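Local coordinates for putative signal recognition particle protein (Chaetomium thermophilum, PDB 5CK4) that binds guanine nucleotides, held here as GDP, and is the Arf-like GTPase subunit of the signal recognition particle receptor associated with secretory membranes, at residues S21-G26 with P135-I140; F111-T116 with R307-I312; T125-L130 with A186-D191; A172-S177 with S230-R235. All blocks are in the same frame, centred on the assembly; numbering follows the deposited sequence. Where two conformers were deposited one is given.

Interaction 1 (S21-G26 with P135-I140)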
loop_
_atom_site.group_PDB
_atom_site.type_symbol
_atom_site.label_atom_id
_atom_site.label_comp_id
_atom_site.label_asym_id
_atom_site.label_seq_id
_atom_site.Cartn_x
_atom_site.Cartn_y
_atom_site.Cartn_z
ATOM N N SER A 21 0.131 12.343 6.202
ATOM C CA SER A 21 -0.152 11.793 4.876
ATOM C C SER A 21 -0.299 10.272 4.823
ATOM O O SER A 21 0.359 9.529 5.557
ATOM C CB SER A 21 0.958 12.195 3.895
ATOM O OG SER A 21 0.726 13.474 3.333
ATOM N N VAL A 22 -1.161 9.819 3.924
ATOM C CA VAL A 22 -1.272 8.406 3.584
ATOM C C VAL A 22 -1.038 8.259 2.079
ATOM O O VAL A 22 -1.795 8.806 1.271
ATOM C CB VAL A 22 -2.654 7.853 3.995
ATOM C CG1 VAL A 22 -2.836 6.408 3.543
ATOM C CG2 VAL A 22 -2.850 7.994 5.531
ATOM N N LEU A 23 0.021 7.547 1.696
ATOM C CA LEU A 23 0.284 7.307 0.275
ATOM C C LEU A 23 -0.666 6.270 -0.303
ATOM O O LEU A 23 -0.790 5.155 0.209
ATOM C CB LEU A 23 1.731 6.849 0.024
ATOM C CG LEU A 23 2.822 7.921 -0.038
ATOM C CD1 LEU A 23 4.185 7.270 -0.199
ATOM C CD2 LEU A 23 2.562 8.911 -1.174
ATOM N N LEU A 24 -1.318 6.639 -1.393
ATOM C CA LEU A 24 -2.188 5.723 -2.106
ATOM C C LEU A 24 -1.408 5.198 -3.323
ATOM O O LEU A 24 -1.101 5.952 -4.246
ATOM C CB LEU A 24 -3.466 6.461 -2.515
ATOM C CG LEU A 24 -4.500 5.659 -3.316
ATOM C CD1 LEU A 24 -4.914 4.418 -2.549
ATOM C CD2 LEU A 24 -5.711 6.531 -3.656
ATOM N N ILE A 25 -1.075 3.910 -3.297
ATOM C CA ILE A 25 -0.162 3.286 -4.254
ATOM C C ILE A 25 -0.885 2.122 -4.937
ATOM O O ILE A 25 -1.703 1.462 -4.311
ATOM C CB ILE A 25 1.051 2.685 -3.496
ATOM C CG1 ILE A 25 1.862 3.778 -2.807
ATOM C CG2 ILE A 25 1.974 1.897 -4.419
ATOM C CD1 ILE A 25 3.065 3.221 -2.030
ATOM N N GLY A 26 -0.581 1.859 -6.206
ATOM C CA GLY A 26 -1.106 0.667 -6.860
ATOM C C GLY A 26 -1.025 0.760 -8.368
ATOM O O GLY A 26 -0.774 1.838 -8.910
ATOM N N PRO A 135 10.149 9.961 6.396
ATOM C CA PRO A 135 9.680 10.602 5.165
ATOM C C PRO A 135 8.652 11.701 5.415
ATOM O O PRO A 135 7.718 11.534 6.208
ATOM C CB PRO A 135 9.057 9.441 4.377
ATOM C CG PRO A 135 8.616 8.475 5.421
ATOM C CD PRO A 135 9.555 8.627 6.598
ATOM N N SER A 136 8.853 12.831 4.745
ATOM C CA SER A 136 7.873 13.898 4.724
ATOM C C SER A 136 7.566 14.220 3.275
ATOM O O SER A 136 8.464 14.251 2.434
ATOM C CB SER A 136 8.394 15.138 5.446
ATOM O OG SER A 136 8.558 14.873 6.824
ATOM N N LEU A 137 6.293 14.438 2.979
ATOM C CA LEU A 137 5.883 14.737 1.619
ATOM C C LEU A 137 5.744 16.241 1.434
ATOM O O LEU A 137 5.251 16.935 2.318
ATOM C CB LEU A 137 4.562 14.043 1.292
ATOM C CG LEU A 137 4.516 12.521 1.439
ATOM C CD1 LEU A 137 3.243 11.975 0.806
ATOM C CD2 LEU A 137 5.741 11.882 0.810
ATOM N N THR A 138 6.192 16.737 0.285
ATOM C CA THR A 138 5.990 18.133 -0.072
ATOM C C THR A 138 4.623 18.292 -0.728
ATOM O O THR A 138 4.340 17.675 -1.760
ATOM C CB THR A 138 7.091 18.643 -1.017
ATOM O OG1 THR A 138 8.363 18.531 -0.370
ATOM C CG2 THR A 138 6.846 20.097 -1.378
ATOM N N ILE A 139 3.777 19.113 -0.115
ATOM C CA ILE A 139 2.388 19.248 -0.534
ATOM C C ILE A 139 2.080 20.649 -1.056
ATOM O O ILE A 139 2.285 21.634 -0.360
ATOM C CB ILE A 139 1.425 18.948 0.639
ATOM C CG1 ILE A 139 1.688 17.555 1.222
ATOM C CG2 ILE A 139 -0.018 19.084 0.195
ATOM C CD1 ILE A 139 1.498 16.429 0.235
ATOM N N ILE A 140 1.579 20.727 -2.283
ATOM C CA ILE A 140 1.131 21.994 -2.846
ATOM C C ILE A 140 -0.389 22.086 -2.748
ATOM O O ILE A 140 -1.101 21.319 -3.393
ATOM C CB ILE A 140 1.553 22.135 -4.318
ATOM C CG1 ILE A 140 3.052 21.868 -4.469
ATOM C CG2 ILE A 140 1.187 23.510 -4.854
ATOM C CD1 ILE A 140 3.550 21.968 -5.896
#
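S21 and L23 meet L137 in a small, buried, mostly apolar contact between two strands of the central sheet that do not pair with each other. The short axes of strands 21-25 and 136-140 run at 86° and come no nearer than 8.7 Å, too far for backbone bonding, so side chains alone bridge the gap. One methyl does nearly all the touching: L137 CD1 lies 3.7 Å from L23 CD2 and 3.8 Å from S21 CB. L137 CG stands beside its own backbone N (chi1 -58°) with chi2 extended, which carries CD1 out toward strand 21-25; the leucine side chains cross obliquely. I139 adds a looser touch, its CD1 4.4 Å from S21 OG. This is the P-loop GTPase fold, in which strand 21-25 leads into the nucleotide-binding loop that starts near G26, with GDP about 13 Å from the L23 side chain. The sheet links the two strands indirectly, because strand 159-170 pairs parallel with 21-25 and antiparallel with 136-140. The S21 hydroxyl, although it faces these methyls, is satisfied by a hydrogen bond to the hydroxyl of S160 on that intervening strand. I114, from the strand on the other edge of 21-25, packs on S21, L23 and L137 alike, while helix 123-131 sets L130 on L23 and H129 on L137.

Interaction 2 (F111-T116 with R307-I312)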
loop_
_atom_site.group_PDB
_atom_site.type_symbol
_atom_site.label_atom_id
_atom_site.label_comp_id
_atom_site.label_asym_id
_atom_site.label_seq_id
_atom_site.Cartn_x
_atom_site.Cartn_y
_atom_site.Cartn_z
ATOM N N PHE A 111 -6.459 13.159 7.945
ATOM C CA PHE A 111 -5.283 12.822 7.154
ATOM C C PHE A 111 -5.469 13.162 5.682
ATOM O O PHE A 111 -6.590 13.326 5.206
ATOM C CB PHE A 111 -4.851 11.357 7.347
ATOM C CG PHE A 111 -5.775 10.339 6.723
ATOM C CD1 PHE A 111 -5.598 9.932 5.408
ATOM C CD2 PHE A 111 -6.796 9.758 7.465
ATOM C CE1 PHE A 111 -6.430 8.978 4.833
ATOM C CE2 PHE A 111 -7.636 8.806 6.902
ATOM C CZ PHE A 111 -7.451 8.418 5.581
ATOM N N LEU A 112 -4.350 13.287 4.980
ATOM C CA LEU A 112 -4.361 13.574 3.560
ATOM C C LEU A 112 -4.129 12.283 2.801
ATOM O O LEU A 112 -3.233 11.515 3.136
ATOM C CB LEU A 112 -3.260 14.576 3.204
ATOM C CG LEU A 112 -3.294 15.936 3.905
ATOM C CD1 LEU A 112 -2.076 16.761 3.525
ATOM C CD2 LEU A 112 -4.574 16.678 3.564
ATOM N N LEU A 113 -4.939 12.051 1.779
ATOM C CA LEU A 113 -4.762 10.896 0.920
ATOM C C LEU A 113 -4.009 11.312 -0.346
ATOM O O LEU A 113 -4.502 12.126 -1.134
ATOM C CB LEU A 113 -6.123 10.288 0.583
ATOM C CG LEU A 113 -6.131 8.998 -0.229
ATOM C CD1 LEU A 113 -5.360 7.887 0.495
ATOM C CD2 LEU A 113 -7.556 8.574 -0.548
ATOM N N ILE A 114 -2.811 10.761 -0.523
ATOM C CA ILE A 114 -1.907 11.181 -1.597
ATOM C C ILE A 114 -1.841 10.182 -2.751
ATOM O O ILE A 114 -1.186 9.140 -2.658
ATOM C CB ILE A 114 -0.470 11.415 -1.075
ATOM C CG1 ILE A 114 -0.488 12.297 0.176
ATOM C CG2 ILE A 114 0.421 11.997 -2.176
ATOM C CD1 ILE A 114 -1.294 13.576 0.031
ATOM N N ASP A 115 -2.523 10.520 -3.840
ATOM C CA ASP A 115 -2.565 9.694 -5.040
ATOM C C ASP A 115 -1.175 9.685 -5.686
ATOM O O ASP A 115 -0.503 10.701 -5.694
ATOM C CB ASP A 115 -3.599 10.283 -6.007
ATOM C CG ASP A 115 -3.924 9.362 -7.155
ATOM O OD1 ASP A 115 -3.569 8.167 -7.091
ATOM O OD2 ASP A 115 -4.554 9.835 -8.119
ATOM N N THR A 116 -0.739 8.529 -6.181
ATOM C CA THR A 116 0.546 8.404 -6.878
ATOM C C THR A 116 0.315 7.706 -8.214
ATOM O O THR A 116 -0.667 6.974 -8.367
ATOM C CB THR A 116 1.576 7.591 -6.065
ATOM O OG1 THR A 116 1.065 6.271 -5.827
ATOM C CG2 THR A 116 1.864 8.264 -4.742
ATOM N N ARG A 307 -14.571 0.709 6.099
ATOM C CA ARG A 307 -13.658 -0.127 6.875
ATOM C C ARG A 307 -12.200 0.230 6.585
ATOM O O ARG A 307 -11.356 0.175 7.483
ATOM C CB ARG A 307 -13.889 -1.617 6.616
ATOM C CG ARG A 307 -15.203 -2.153 7.161
ATOM C CD ARG A 307 -15.065 -3.618 7.556
ATOM N NE ARG A 307 -14.057 -3.798 8.601
ATOM C CZ ARG A 307 -13.069 -4.690 8.552
ATOM N NH1 ARG A 307 -12.948 -5.503 7.507
ATOM N NH2 ARG A 307 -12.203 -4.769 9.554
ATOM N N TRP A 308 -11.906 0.588 5.335
ATOM C CA TRP A 308 -10.564 1.039 4.976
ATOM C C TRP A 308 -10.222 2.312 5.747
ATOM O O TRP A 308 -9.147 2.412 6.330
ATOM C CB TRP A 308 -10.450 1.327 3.476
ATOM C CG TRP A 308 -10.473 0.148 2.556
ATOM C CD1 TRP A 308 -10.136 -1.140 2.842
ATOM C CD2 TRP A 308 -10.838 0.169 1.167
ATOM N NE1 TRP A 308 -10.282 -1.927 1.723
ATOM C CE2 TRP A 308 -10.713 -1.145 0.683
ATOM C CE3 TRP A 308 -11.282 1.173 0.296
ATOM C CZ2 TRP A 308 -10.983 -1.481 -0.644
ATOM C CZ3 TRP A 308 -11.557 0.838 -1.020
ATOM C CH2 TRP A 308 -11.409 -0.480 -1.478
ATOM N N TRP A 309 -11.137 3.286 5.750
ATOM C CA TRP A 309 -10.892 4.556 6.436
ATOM C C TRP A 309 -10.710 4.367 7.940
ATOM O O TRP A 309 -9.938 5.084 8.574
ATOM C CB TRP A 309 -12.030 5.568 6.211
ATOM C CG TRP A 309 -12.395 5.869 4.768
ATOM C CD1 TRP A 309 -13.656 6.000 4.267
ATOM C CD2 TRP A 309 -11.501 6.089 3.659
ATOM N NE1 TRP A 309 -13.610 6.282 2.924
ATOM C CE2 TRP A 309 -12.301 6.338 2.523
ATOM C CE3 TRP A 309 -10.110 6.094 3.514
ATOM C CZ2 TRP A 309 -11.757 6.587 1.264
ATOM C CZ3 TRP A 309 -9.573 6.338 2.262
ATOM C CH2 TRP A 309 -10.395 6.588 1.157
ATOM N N ARG A 310 -11.441 3.415 8.507
ATOM C CA ARG A 310 -11.369 3.143 9.940
ATOM C C ARG A 310 -10.011 2.556 10.318
ATOM O O ARG A 310 -9.405 2.952 11.312
ATOM C CB ARG A 310 -12.481 2.175 10.341
ATOM C CG ARG A 310 -12.575 1.882 11.823
ATOM C CD ARG A 310 -13.887 1.166 12.143
ATOM N NE ARG A 310 -15.058 1.953 11.742
ATOM C CZ ARG A 310 -15.797 1.718 10.659
ATOM N NH1 ARG A 310 -15.497 0.710 9.851
ATOM N NH2 ARG A 310 -16.841 2.491 10.380
ATOM N N TRP A 311 -9.543 1.611 9.506
ATOM C CA TRP A 311 -8.268 0.938 9.751
ATOM C C TRP A 311 -7.118 1.947 9.779
ATOM O O TRP A 311 -6.282 1.932 10.689
ATOM C CB TRP A 311 -8.036 -0.128 8.675
ATOM C CG TRP A 311 -6.900 -1.074 8.941
ATOM C CD1 TRP A 311 -6.969 -2.285 9.569
ATOM C CD2 TRP A 311 -5.526 -0.892 8.569
ATOM N NE1 TRP A 311 -5.723 -2.867 9.613
ATOM C CE2 TRP A 311 -4.820 -2.030 9.008
ATOM C CE3 TRP A 311 -4.824 0.127 7.921
ATOM C CZ2 TRP A 311 -3.453 -2.179 8.808
ATOM C CZ3 TRP A 311 -3.460 -0.026 7.723
ATOM C CH2 TRP A 311 -2.793 -1.167 8.165
ATOM N N ILE A 312 -7.097 2.836 8.787
ATOM C CA ILE A 312 -6.078 3.883 8.700
ATOM C C ILE A 312 -6.200 4.888 9.836
ATOM O O ILE A 312 -5.207 5.248 10.481
ATOM C CB ILE A 312 -6.161 4.632 7.352
ATOM C CG1 ILE A 312 -5.842 3.684 6.192
ATOM C CG2 ILE A 312 -5.222 5.831 7.344
ATOM C CD1 ILE A 312 -4.391 3.261 6.102
#
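The C-terminal helix 306-313 packs on one face of the central sheet of the GTPase fold, and here its W309 and I312 meet F111 and L113, at and just before strand 112-115. F111 is the hub. Its CG sits between the backbone N and the carbonyl carbon (chi1 71°), which sends the ring away from the strand toward the helix. I312 CG2 lies over one face of that ring, 4.0 Å from the centroid and 18° off the normal, a CH-pi contact displaced toward the rim; its nearest ring carbon is F111 CZ at 3.8 Å. W309 comes instead to the edge of the phenyl ring, close to its plane, with W309 CE3 4.1 Å from F111 CZ. Farther along the strand L113 points the same way and extends a methyl to the six-membered part of the indole: L113 CD2 is 3.9 Å from W309 CH2, an oblique approach. W309 thus spans F111 and L113. Helix 32-40, which follows the phosphate-binding loop, packs on the same residues: F39 meets W309 edge-to-face and also touches F111 and L113. R109, at the end of helix 104-109, makes a cation-pi contact with W309. V22 of the neighbouring strand packs on F111 and I312. Every touching residue is buried, and methyls and aromatic carbons supply all the contacts between helix and strand. The attachment therefore rests on dispersion and shape fit, a methyl over one face of the F111 ring and an indole at its edge helping, with F39 and V22, to fix the ring's place.

Interaction 3 (T125-L130 with A186-D191)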
loop_
_atom_site.group_PDB
_atom_site.type_symbol
_atom_site.label_atom_id
_atom_site.label_comp_id
_atom_site.label_asym_id
_atom_site.label_seq_id
_atom_site.Cartn_x
_atom_site.Cartn_y
_atom_site.Cartn_z
ATOM N N THR A 125 9.762 6.958 -7.994
ATOM C CA THR A 125 9.557 8.145 -7.167
ATOM C C THR A 125 8.857 7.823 -5.855
ATOM O O THR A 125 9.227 8.319 -4.791
ATOM C CB THR A 125 8.663 9.147 -7.899
ATOM O OG1 THR A 125 9.234 9.451 -9.177
ATOM C CG2 THR A 125 8.519 10.425 -7.091
ATOM N N THR A 126 7.827 6.993 -5.948
ATOM C CA THR A 126 7.031 6.620 -4.788
ATOM C C THR A 126 7.849 5.756 -3.837
ATOM O O THR A 126 7.829 5.949 -2.617
ATOM C CB THR A 126 5.780 5.850 -5.225
ATOM O OG1 THR A 126 5.015 6.668 -6.116
ATOM C CG2 THR A 126 4.934 5.486 -4.025
ATOM N N LEU A 127 8.584 4.809 -4.405
ATOM C CA LEU A 127 9.417 3.916 -3.613
ATOM C C LEU A 127 10.488 4.678 -2.817
ATOM O O LEU A 127 10.875 4.248 -1.728
ATOM C CB LEU A 127 10.061 2.841 -4.502
ATOM C CG LEU A 127 9.143 1.835 -5.213
ATOM C CD1 LEU A 127 9.967 0.906 -6.092
ATOM C CD2 LEU A 127 8.301 1.021 -4.219
ATOM N N GLN A 128 10.955 5.807 -3.351
ATOM C CA GLN A 128 11.992 6.587 -2.684
ATOM C C GLN A 128 11.509 7.139 -1.351
ATOM O O GLN A 128 12.271 7.190 -0.397
ATOM C CB GLN A 128 12.507 7.717 -3.577
ATOM C CG GLN A 128 13.190 7.231 -4.842
ATOM C CD GLN A 128 14.104 6.043 -4.604
ATOM O OE1 GLN A 128 15.189 6.178 -4.033
ATOM N NE2 GLN A 128 13.667 4.864 -5.047
ATOM N N HIS A 129 10.241 7.534 -1.283
ATOM C CA HIS A 129 9.645 7.953 -0.016
ATOM C C HIS A 129 9.685 6.839 1.031
ATOM O O HIS A 129 9.830 7.101 2.221
ATOM C CB HIS A 129 8.194 8.397 -0.218
ATOM C CG HIS A 129 8.038 9.602 -1.097
ATOM N ND1 HIS A 129 8.683 10.795 -0.848
ATOM C CD2 HIS A 129 7.294 9.804 -2.210
ATOM C CE1 HIS A 129 8.354 11.675 -1.776
ATOM N NE2 HIS A 129 7.510 11.100 -2.614
ATOM N N LEU A 130 9.533 5.594 0.588
ATOM C CA LEU A 130 9.422 4.473 1.517
ATOM C C LEU A 130 10.776 4.048 2.090
ATOM O O LEU A 130 10.835 3.381 3.110
ATOM C CB LEU A 130 8.694 3.296 0.855
ATOM C CG LEU A 130 7.317 3.685 0.280
ATOM C CD1 LEU A 130 6.636 2.548 -0.495
ATOM C CD2 LEU A 130 6.404 4.192 1.375
ATOM N N ALA A 186 1.866 -8.127 -7.732
ATOM C CA ALA A 186 2.686 -8.621 -6.621
ATOM C C ALA A 186 4.119 -8.104 -6.716
ATOM O O ALA A 186 4.771 -7.888 -5.711
ATOM C CB ALA A 186 2.690 -10.134 -6.597
ATOM N N SER A 187 4.612 -7.943 -7.936
ATOM C CA SER A 187 5.950 -7.399 -8.136
ATOM C C SER A 187 6.061 -5.983 -7.553
ATOM O O SER A 187 7.042 -5.645 -6.897
ATOM C CB SER A 187 6.310 -7.418 -9.622
ATOM O OG SER A 187 7.612 -6.922 -9.817
ATOM N N TYR A 188 5.048 -5.163 -7.799
ATOM C CA TYR A 188 4.983 -3.813 -7.232
ATOM C C TYR A 188 4.886 -3.865 -5.716
ATOM O O TYR A 188 5.629 -3.173 -5.006
ATOM C CB TYR A 188 3.777 -3.066 -7.796
ATOM C CG TYR A 188 3.776 -1.565 -7.587
ATOM C CD1 TYR A 188 4.837 -0.910 -6.961
ATOM C CD2 TYR A 188 2.703 -0.802 -8.024
ATOM C CE1 TYR A 188 4.818 0.470 -6.771
ATOM C CE2 TYR A 188 2.670 0.563 -7.837
ATOM C CZ TYR A 188 3.734 1.197 -7.215
ATOM O OH TYR A 188 3.689 2.571 -7.065
ATOM N N LEU A 189 3.976 -4.695 -5.216
ATOM C CA LEU A 189 3.823 -4.849 -3.768
ATOM C C LEU A 189 5.128 -5.329 -3.125
ATOM O O LEU A 189 5.521 -4.862 -2.037
ATOM C CB LEU A 189 2.670 -5.817 -3.461
ATOM C CG LEU A 189 2.420 -6.114 -1.976
ATOM C CD1 LEU A 189 2.092 -4.830 -1.210
ATOM C CD2 LEU A 189 1.279 -7.108 -1.877
ATOM N N TYR A 190 5.808 -6.263 -3.785
ATOM C CA TYR A 190 7.097 -6.732 -3.289
ATOM C C TYR A 190 8.045 -5.554 -3.050
ATOM O O TYR A 190 8.642 -5.449 -1.982
ATOM C CB TYR A 190 7.731 -7.741 -4.270
ATOM C CG TYR A 190 8.934 -8.512 -3.716
ATOM C CD1 TYR A 190 10.200 -7.937 -3.663
ATOM C CD2 TYR A 190 8.799 -9.820 -3.267
ATOM C CE1 TYR A 190 11.297 -8.647 -3.158
ATOM C CE2 TYR A 190 9.890 -10.534 -2.774
ATOM C CZ TYR A 190 11.131 -9.944 -2.719
ATOM O OH TYR A 190 12.219 -10.654 -2.225
ATOM N N ASP A 191 8.168 -4.670 -4.041
ATOM C CA ASP A 191 9.066 -3.521 -3.935
ATOM C C ASP A 191 8.644 -2.550 -2.841
ATOM O O ASP A 191 9.486 -1.966 -2.165
ATOM C CB ASP A 191 9.164 -2.757 -5.264
ATOM C CG ASP A 191 9.921 -3.525 -6.329
ATOM O OD1 ASP A 191 10.719 -4.411 -5.969
ATOM O OD2 ASP A 191 9.704 -3.238 -7.526
#
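Y188 and D191, one turn apart on helix 180-201, receive L127 and T126 of helix 123-131. The short axes of the two helices run at 33° to each other and come no nearer than 11.5 Å, so long side chains have to fill the distance. Y188 comes first: its CG is turned nearly opposite the backbone N (chi1 -165°), and the ring reaches across toward the other helix. L127 CD2 lies at the edge of this ring, near its plane, 4.4 Å from Y188 CE1. The phenol end goes farther, its OH coming to 4.3 Å from T126 CB. Y188 also makes a cation-pi contact with R123, and its side chain is about 5 Å from that of G118, which binds GTP in another structure of this protein. By touching P-loop residues and I25, Y188 joins this pair of helices, side by side on the sheet of the P-loop GTPase fold, to the nucleotide end of strand 21-25. L189 then turns its side chain away, and Y190 packs on helix 229-249. At D191 the approach is closest: both leucine methyls rest on D191 CB, L127 CD1 at 3.8 Å, and L127 CD2 also reaches the backbone, 3.8 Å from D191 O. Chemically, methyls meet an aromatic edge, a CB and a carbonyl oxygen, and a threonine CB sits beside the phenol oxygen. Neither the Y188 hydroxyl nor the D191 carboxylate bonds across, so between these two segments the contact rests on van der Waals packing.

Interaction 4 (A172-S177 with S230-R235)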
loop_
_atom_site.group_PDB
_atom_site.type_symbol
_atom_site.label_atom_id
_atom_site.label_comp_id
_atom_site.label_asym_id
_atom_site.label_seq_id
_atom_site.Cartn_x
_atom_site.Cartn_y
_atom_site.Cartn_z
ATOM N N ALA A 172 -10.950 -7.975 -9.024
ATOM C CA ALA A 172 -11.569 -8.696 -10.128
ATOM C C ALA A 172 -10.534 -9.087 -11.187
ATOM O O ALA A 172 -10.582 -10.187 -11.734
ATOM C CB ALA A 172 -12.703 -7.888 -10.751
ATOM N N ALA A 173 -9.599 -8.178 -11.457
ATOM C CA ALA A 173 -8.560 -8.422 -12.446
ATOM C C ALA A 173 -7.645 -9.520 -11.959
ATOM O O ALA A 173 -7.081 -10.258 -12.751
ATOM C CB ALA A 173 -7.763 -7.164 -12.717
ATOM N N LEU A 174 -7.501 -9.598 -10.644
ATOM C CA LEU A 174 -6.714 -10.631 -9.985
ATOM C C LEU A 174 -7.219 -12.034 -10.324
ATOM O O LEU A 174 -6.466 -13.004 -10.276
ATOM C CB LEU A 174 -6.756 -10.399 -8.475
ATOM C CG LEU A 174 -5.570 -10.832 -7.624
ATOM C CD1 LEU A 174 -4.296 -10.250 -8.177
ATOM C CD2 LEU A 174 -5.783 -10.376 -6.183
ATOM N N ALA A 175 -8.496 -12.134 -10.691
ATOM C CA ALA A 175 -9.102 -13.417 -10.991
ATOM C C ALA A 175 -8.792 -13.922 -12.406
ATOM O O ALA A 175 -9.280 -14.980 -12.796
ATOM C CB ALA A 175 -10.612 -13.352 -10.769
ATOM N N ASP A 176 -7.990 -13.183 -13.171
ATOM C CA ASP A 176 -7.705 -13.594 -14.551
ATOM C C ASP A 176 -6.889 -14.887 -14.624
ATOM O O ASP A 176 -6.018 -15.140 -13.790
ATOM C CB ASP A 176 -7.079 -12.466 -15.397
ATOM C CG ASP A 176 -5.666 -12.075 -14.951
ATOM O OD1 ASP A 176 -5.121 -12.685 -14.013
ATOM O OD2 ASP A 176 -5.088 -11.145 -15.563
ATOM N N SER A 177 -7.193 -15.707 -15.624
ATOM C CA SER A 177 -6.598 -17.034 -15.727
ATOM C C SER A 177 -5.113 -17.008 -16.088
ATOM O O SER A 177 -4.350 -17.859 -15.632
ATOM C CB SER A 177 -7.374 -17.892 -16.729
ATOM O OG SER A 177 -7.292 -17.352 -18.036
ATOM N N SER A 230 -9.678 -12.845 1.698
ATOM C CA SER A 230 -8.883 -13.929 2.279
ATOM C C SER A 230 -8.115 -14.689 1.187
ATOM O O SER A 230 -6.993 -15.153 1.405
ATOM C CB SER A 230 -9.769 -14.892 3.083
ATOM O OG SER A 230 -10.687 -15.547 2.229
ATOM N N LEU A 231 -8.725 -14.809 0.011
ATOM C CA LEU A 231 -8.050 -15.419 -1.133
ATOM C C LEU A 231 -7.020 -14.471 -1.767
ATOM O O LEU A 231 -5.972 -14.916 -2.245
ATOM C CB LEU A 231 -9.073 -15.883 -2.176
ATOM C CG LEU A 231 -9.395 -17.374 -2.135
ATOM C CD1 LEU A 231 -10.528 -17.706 -3.097
ATOM C CD2 LEU A 231 -8.142 -18.171 -2.470
ATOM N N VAL A 232 -7.319 -13.174 -1.780
ATOM C CA VAL A 232 -6.343 -12.176 -2.235
ATOM C C VAL A 232 -5.085 -12.300 -1.366
ATOM O O VAL A 232 -3.945 -12.324 -1.866
ATOM C CB VAL A 232 -6.899 -10.728 -2.120
ATOM C CG1 VAL A 232 -5.795 -9.709 -2.341
ATOM C CG2 VAL A 232 -8.038 -10.484 -3.110
ATOM N N LYS A 233 -5.303 -12.413 -0.060
ATOM C CA LYS A 233 -4.200 -12.567 0.893
ATOM C C LYS A 233 -3.319 -13.787 0.590
ATOM O O LYS A 233 -2.108 -13.651 0.484
ATOM C CB LYS A 233 -4.728 -12.643 2.333
ATOM C CG LYS A 233 -3.628 -12.768 3.408
ATOM C CD LYS A 233 -4.240 -12.792 4.806
ATOM C CE LYS A 233 -3.196 -12.523 5.888
ATOM N NZ LYS A 233 -2.418 -13.741 6.258
ATOM N N SER A 234 -3.923 -14.969 0.452
ATOM C CA SER A 234 -3.140 -16.180 0.215
ATOM C C SER A 234 -2.475 -16.195 -1.171
ATOM O O SER A 234 -1.339 -16.645 -1.311
ATOM C CB SER A 234 -3.985 -17.445 0.434
ATOM O OG SER A 234 -5.023 -17.541 -0.519
ATOM N N ARG A 235 -3.159 -15.687 -2.186
ATOM C CA ARG A 235 -2.565 -15.641 -3.526
ATOM C C ARG A 235 -1.378 -14.680 -3.599
ATOM O O ARG A 235 -0.364 -14.975 -4.244
ATOM C CB ARG A 235 -3.607 -15.268 -4.571
ATOM C CG ARG A 235 -4.569 -16.410 -4.829
ATOM C CD ARG A 235 -5.403 -16.179 -6.058
ATOM N NE ARG A 235 -6.537 -17.090 -6.068
ATOM C CZ ARG A 235 -7.502 -17.070 -6.983
ATOM N NH1 ARG A 235 -7.467 -16.183 -7.967
ATOM N NH2 ARG A 235 -8.499 -17.940 -6.908
#
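L174 and V232 form the tight half of this contact, where a short 3-10 turn after strand 159-170 meets helix 229-249. L174 CD2 wedges against both branches of the valine, 3.8 Å from V232 CG2 and 3.9 Å from V232 CG1, the two side chains crossing at about a right angle. With CG swung far from the backbone N (chi1 -150°), L174 directs its fork at the helix. Both residues are buried; Y181 and L182 of helix 180-201 touch L174, while V227 and V293 touch V232. The 3-10 turn is closed by the bond from A175 N to A172 O, 3.0 Å. One helical turn after V232 the packing gives way to a polar, more exposed margin. R235, extended from CG to NE, lays its guanidinium alongside the turn, with L174 O and A175 CA at its edge near the plane. R235 NH1 is 4.1 Å from L174 O, too long for a hydrogen bond, and 4.4 Å from A175 CA, a loose approach. The V232 side chain is about 9 Å from that of N219, and the L174 side chain about 9 Å from that of K220. N219, K220 and D222 form the NKxD motif, which in P-loop GTPases reads the guanine base; the turn is a strand-to-helix connection of that fold, packed against a neighbouring helix.

In the fold
Interactions 1 and 2 share the central sheet: strands 21-25 and 112-115 are neighbours in it, V22 N is 2.8 Å from L112 O, and the two centres lie 11 Å apart. Interaction 3 touches interaction 1 through both of its helices and interaction 2 through helix 123-131; it lies across the chain's centre from interaction 2. Interaction 4 touches none of them, its centre 20 to 27 Å from the others, but its L174 packs on helix 180-201 of interaction 3, whose Y190 packs on helix 229-249. In sequence, interactions 3 and 4 fall between the two segments of interaction 2. Together they join strand to strand, helix to sheet, helix to helix and turn to helix in one GDP-bound GTPase domain.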